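Local coordinates for deacylase (PDB 5THW), which probably hydrolyses N-carbamoyl amino acids as a two-zinc enzyme of the peptidase M20 family, at residues A157-G162 with L170-S175; V349-A354 with H379-L384. All coordinates share one frame; numbering follows the deposited sequence.

Interaction 1 (A157-G162 with L170-S175); sequences AMVASG and LEYGLS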
loop_
_atom_site.group_PDB
_atom_site.type_symbol
_atom_site.label_atom_id
_atom_site.label_comp_id
_atom_site.label_asym_id
_atom_site.label_seq_id
_atom_site.Cartn_x
_atom_site.Cartn_y
_atom_site.Cartn_z
ATOM N N ALA A 157 -16.939 -11.034 8.005
ATOM C CA ALA A 157 -18.326 -10.604 7.910
ATOM C C ALA A 157 -19.225 -11.374 8.883
ATOM O O ALA A 157 -18.855 -12.420 9.421
ATOM C CB ALA A 157 -18.836 -10.794 6.483
ATOM N N MET A 158 -20.399 -10.798 9.151
ATOM C CA MET A 158 -21.476 -11.460 9.893
ATOM C C MET A 158 -21.040 -11.938 11.273
ATOM O O MET A 158 -21.579 -12.921 11.786
ATOM C CB MET A 158 -22.031 -12.651 9.106
ATOM C CG MET A 158 -22.642 -12.289 7.766
ATOM S SD MET A 158 -22.230 -13.495 6.486
ATOM C CE MET A 158 -22.927 -15.004 7.155
ATOM N N VAL A 159 -20.070 -11.258 11.887
ATOM C CA VAL A 159 -19.523 -11.748 13.149
ATOM C C VAL A 159 -20.548 -11.613 14.278
ATOM O O VAL A 159 -20.626 -12.472 15.167
ATOM C CB VAL A 159 -18.191 -11.040 13.465
ATOM C CG1 VAL A 159 -18.388 -9.530 13.584
ATOM C CG2 VAL A 159 -17.565 -11.616 14.740
ATOM N N ALA A 160 -21.371 -10.558 14.253
ATOM C CA ALA A 160 -22.283 -10.329 15.371
ATOM C C ALA A 160 -23.441 -11.322 15.351
ATOM O O ALA A 160 -23.809 -11.872 16.397
ATOM C CB ALA A 160 -22.800 -8.891 15.355
ATOM N N SER A 161 -24.026 -11.573 14.175
ATOM C CA SER A 161 -25.017 -12.640 14.090
ATOM C C SER A 161 -24.371 -14.002 14.314
ATOM O O SER A 161 -25.031 -14.931 14.796
ATOM C CB SER A 161 -25.737 -12.597 12.741
ATOM O OG SER A 161 -24.819 -12.663 11.661
ATOM N N GLY A 162 -23.079 -14.125 14.002
ATOM C CA GLY A 162 -22.373 -15.369 14.269
ATOM C C GLY A 162 -22.260 -15.677 15.747
ATOM O O GLY A 162 -22.436 -16.822 16.166
ATOM N N LEU A 170 -18.186 -14.725 22.376
ATOM C CA LEU A 170 -18.219 -13.279 22.552
ATOM C C LEU A 170 -16.812 -12.700 22.535
ATOM O O LEU A 170 -16.589 -11.616 21.982
ATOM C CB LEU A 170 -18.944 -12.921 23.849
ATOM C CG LEU A 170 -19.056 -11.426 24.164
ATOM C CD1 LEU A 170 -19.844 -10.681 23.083
ATOM C CD2 LEU A 170 -19.671 -11.197 25.541
ATOM N N GLU A 171 -15.851 -13.410 23.134
ATOM C CA GLU A 171 -14.469 -12.941 23.154
ATOM C C GLU A 171 -13.918 -12.809 21.739
ATOM O O GLU A 171 -13.205 -11.847 21.426
ATOM C CB GLU A 171 -13.613 -13.904 23.977
ATOM C CG GLU A 171 -12.226 -13.391 24.322
ATOM C CD GLU A 171 -11.448 -14.391 25.169
ATOM O OE1 GLU A 171 -11.873 -15.567 25.247
ATOM O OE2 GLU A 171 -10.417 -14.006 25.761
ATOM N N TYR A 172 -14.252 -13.762 20.866
ATOM C CA TYR A 172 -13.845 -13.670 19.470
ATOM C C TYR A 172 -14.493 -12.469 18.787
ATOM O O TYR A 172 -13.820 -11.697 18.094
ATOM C CB TYR A 172 -14.197 -14.968 18.736
ATOM C CG TYR A 172 -13.896 -14.917 17.248
ATOM C CD1 TYR A 172 -12.614 -15.164 16.765
ATOM C CD2 TYR A 172 -14.895 -14.608 16.328
ATOM C CE1 TYR A 172 -12.337 -15.109 15.409
ATOM C CE2 TYR A 172 -14.625 -14.550 14.971
ATOM C CZ TYR A 172 -13.345 -14.799 14.519
ATOM O OH TYR A 172 -13.080 -14.737 13.174
ATOM N N GLY A 173 -15.805 -12.298 18.969
ATOM C CA GLY A 173 -16.487 -11.182 18.332
ATOM C C GLY A 173 -15.934 -9.836 18.761
ATOM O O GLY A 173 -15.733 -8.944 17.934
ATOM N N LEU A 174 -15.661 -9.678 20.057
ATOM C CA LEU A 174 -15.187 -8.405 20.580
ATOM C C LEU A 174 -13.715 -8.134 20.269
ATOM O O LEU A 174 -13.298 -6.973 20.293
ATOM C CB LEU A 174 -15.412 -8.358 22.090
ATOM C CG LEU A 174 -16.858 -8.391 22.588
ATOM C CD1 LEU A 174 -16.865 -8.526 24.090
ATOM C CD2 LEU A 174 -17.631 -7.157 22.148
ATOM N N SER A 175 -12.923 -9.159 19.967
ATOM C CA SER A 175 -11.494 -8.967 19.738
ATOM C C SER A 175 -11.118 -8.733 18.274
ATOM O O SER A 175 -9.929 -8.576 17.982
ATOM C CB SER A 175 -10.713 -10.163 20.284
ATOM O OG SER A 175 -11.209 -11.376 19.762
#
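One methyl group carries most of this small contact: V159 reaches G173 and the ring of Y172, and G173, having no side chain, lets that methyl approach the backbone of the facing helix. V159 directs its CB at the 170-175 helix, and from there the side chain forks. CG1 takes the position between the backbone N and the carbonyl carbon (chi1 60°), which leaves CG2 anti to N and aimed across the interface. CG2 lies 3.8 Å from G173 CA, where there is no side chain to hold it off, and the CA atoms of V159 and G173 approach to 6.0 Å. The same CG2 is 4.2 Å from Y172 CE2, meeting the ring obliquely. No hydrogen bond crosses between the two segments, so contact here is purely van der Waals. Within 170-175, S175 OG donates to E171 O (2.6 Å), tying the side chain back onto the preceding turn. Just ahead of V159, M158 is the N-cap of the 159-164 helix, and A157 belongs to the pocket that binds N-(aminocarbonyl)-beta-alanine. Around this pair, helix 184-190 touches V159 through I184 and L174 through L188, while M158 and S161 pack on helix 380-384.

Interaction 2 (V349-A354 with H379-L384); sequences VAFDPA and HDACYL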
loop_
_atom_site.group_PDB
_atom_site.type_symbol
_atom_site.label_atom_id
_atom_site.label_comp_id
_atom_site.label_asym_id
_atom_site.label_seq_id
_atom_site.Cartn_x
_atom_site.Cartn_y
_atom_site.Cartn_z
ATOM N N VAL A 349 -25.757 -22.775 2.782
ATOM C CA VAL A 349 -26.931 -22.804 3.646
ATOM C C VAL A 349 -28.159 -23.126 2.810
ATOM O O VAL A 349 -28.397 -22.499 1.771
ATOM C CB VAL A 349 -27.124 -21.457 4.369
ATOM C CG1 VAL A 349 -28.457 -21.433 5.109
ATOM C CG2 VAL A 349 -25.954 -21.159 5.310
ATOM N N ALA A 350 -28.942 -24.095 3.277
ATOM C CA ALA A 350 -30.277 -24.346 2.756
ATOM C C ALA A 350 -31.279 -23.770 3.750
ATOM O O ALA A 350 -31.339 -24.203 4.908
ATOM C CB ALA A 350 -30.521 -25.839 2.535
ATOM N N PHE A 351 -32.044 -22.783 3.304
ATOM C CA PHE A 351 -32.971 -22.107 4.189
ATOM C C PHE A 351 -34.154 -23.022 4.484
ATOM O O PHE A 351 -34.394 -24.009 3.783
ATOM C CB PHE A 351 -33.420 -20.792 3.557
ATOM C CG PHE A 351 -32.339 -19.738 3.521
ATOM C CD1 PHE A 351 -31.864 -19.170 4.695
ATOM C CD2 PHE A 351 -31.783 -19.331 2.315
ATOM C CE1 PHE A 351 -30.866 -18.197 4.667
ATOM C CE2 PHE A 351 -30.784 -18.362 2.281
ATOM C CZ PHE A 351 -30.323 -17.795 3.459
ATOM N N ASP A 352 -34.888 -22.694 5.541
ATOM C CA ASP A 352 -35.958 -23.568 6.001
ATOM C C ASP A 352 -37.040 -23.677 4.929
ATOM O O ASP A 352 -37.563 -22.648 4.479
ATOM C CB ASP A 352 -36.556 -23.036 7.300
ATOM C CG ASP A 352 -37.669 -23.912 7.826
ATOM O OD1 ASP A 352 -37.382 -24.783 8.669
ATOM O OD2 ASP A 352 -38.825 -23.734 7.393
ATOM N N PRO A 353 -37.406 -24.891 4.502
ATOM C CA PRO A 353 -38.400 -25.018 3.422
ATOM C C PRO A 353 -39.731 -24.349 3.714
ATOM O O PRO A 353 -40.289 -23.698 2.823
ATOM C CB PRO A 353 -38.551 -26.537 3.278
ATOM C CG PRO A 353 -37.236 -27.075 3.724
ATOM C CD PRO A 353 -36.791 -26.185 4.845
ATOM N N ALA A 354 -40.257 -24.477 4.935
ATOM C CA ALA A 354 -41.518 -23.814 5.246
ATOM C C ALA A 354 -41.392 -22.300 5.101
ATOM O O ALA A 354 -42.262 -21.654 4.504
ATOM C CB ALA A 354 -41.985 -24.193 6.652
ATOM N N HIS A 379 -25.326 -13.240 4.489
ATOM C CA HIS A 379 -26.208 -12.349 5.212
ATOM C C HIS A 379 -26.336 -12.892 6.623
ATOM O O HIS A 379 -26.035 -14.059 6.888
ATOM C CB HIS A 379 -27.576 -12.231 4.521
ATOM C CG HIS A 379 -27.479 -11.884 3.065
ATOM N ND1 HIS A 379 -27.160 -10.620 2.616
ATOM C CD2 HIS A 379 -27.668 -12.640 1.956
ATOM C CE1 HIS A 379 -27.145 -10.615 1.295
ATOM N NE2 HIS A 379 -27.454 -11.827 0.870
ATOM N N ASP A 380 -26.763 -12.017 7.534
ATOM C CA ASP A 380 -27.013 -12.440 8.906
ATOM C C ASP A 380 -28.018 -13.587 8.967
ATOM O O ASP A 380 -27.981 -14.398 9.899
ATOM C CB ASP A 380 -27.472 -11.236 9.718
ATOM C CG ASP A 380 -26.428 -10.116 9.731
ATOM O OD1 ASP A 380 -25.299 -10.343 10.230
ATOM O OD2 ASP A 380 -26.728 -9.014 9.217
ATOM N N ALA A 381 -28.920 -13.672 7.983
ATOM C CA ALA A 381 -29.846 -14.796 7.900
ATOM C C ALA A 381 -29.115 -16.123 7.730
ATOM O O ALA A 381 -29.653 -17.176 8.096
ATOM C CB ALA A 381 -30.828 -14.583 6.752
ATOM N N CYS A 382 -27.902 -16.104 7.162
ATOM C CA CYS A 382 -27.156 -17.348 6.979
ATOM C C CYS A 382 -26.762 -17.965 8.318
ATOM O O CYS A 382 -26.755 -19.192 8.461
ATOM C CB CYS A 382 -25.920 -17.110 6.112
ATOM S SG CYS A 382 -26.262 -16.561 4.417
ATOM N N TYR A 383 -26.400 -17.133 9.299
ATOM C CA TYR A 383 -26.119 -17.640 10.640
ATOM C C TYR A 383 -27.395 -17.874 11.444
ATOM O O TYR A 383 -27.495 -18.868 12.176
ATOM C CB TYR A 383 -25.166 -16.689 11.370
ATOM C CG TYR A 383 -23.715 -16.919 11.000
ATOM C CD1 TYR A 383 -23.281 -18.182 10.602
ATOM C CD2 TYR A 383 -22.785 -15.885 11.026
ATOM C CE1 TYR A 383 -21.960 -18.414 10.265
ATOM C CE2 TYR A 383 -21.451 -16.107 10.689
ATOM C CZ TYR A 383 -21.046 -17.375 10.306
ATOM O OH TYR A 383 -19.733 -17.624 9.966
ATOM N N LEU A 384 -28.379 -16.980 11.319
ATOM C CA LEU A 384 -29.642 -17.174 12.025
ATOM C C LEU A 384 -30.311 -18.490 11.633
ATOM O O LEU A 384 -30.979 -19.115 12.463
ATOM C CB LEU A 384 -30.574 -15.995 11.757
ATOM C CG LEU A 384 -30.234 -14.710 12.506
ATOM C CD1 LEU A 384 -31.261 -13.642 12.189
ATOM C CD2 LEU A 384 -30.133 -14.957 14.008
#
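V349 and F351, two bumps on one side of a chain leaving its strand, press on the first turn of the 380-384 helix at A381 and C382. V349 CG2, anti to its own carbonyl carbon, rests 3.8 Å from C382 O and 4.1 Å from C382 CB, against the shoulder that the cysteine makes on the helix. The phenyl ring of F351 pushes in beside it, rim first: A381 O lies at the ring edge, in its plane, 3.8 Å from CE1, and A381 CB is 4.2 Å from the same carbon. Over one face of the ring sits V349 CG1, 4.0 Å above the plane and offset toward the rim, so valine and phenylalanine fit together as a single wedge. The contact joins the end of strand 337-350 to helix 380-384 within the zinc-binding domain of the M20 fold, where the same ring also touches V228 and A231 of strand 225-242 and S391 of strand 390-395. On the helix side, C382 SG accepts a hydrogen bond from H379 N (3.5 Å, N-H...S angle 162°), a bond compatible with SG lying beside its own backbone N (chi1 -63°); F351 CZ approaches this sulfur obliquely at 4.4 Å. A381 also packs on T390 and M392 of strand 390-395, and its backbone N is held by E209.

Overall arrangement
Followed from the N terminus, the chain first closes a short loop at interaction 1, where only seven residues separate 157-162 from 170-175. Interaction 2 opens much later and closes a longer loop of 24 residues, containing most of helix 353-366 and strand 370-375, before helix 380-384. The contacts therefore run in series, neither nested nor crossed. In space they meet, although their centres lie 18 Å apart: S161 OG and D380 OD1 are 2.8 Å apart in a probable hydrogen bond, and G162 packs against Y383. Helix 380-384 thus stands between the 159-164 helix and the end of strand 337-350, close to the pocket and the zinc ions.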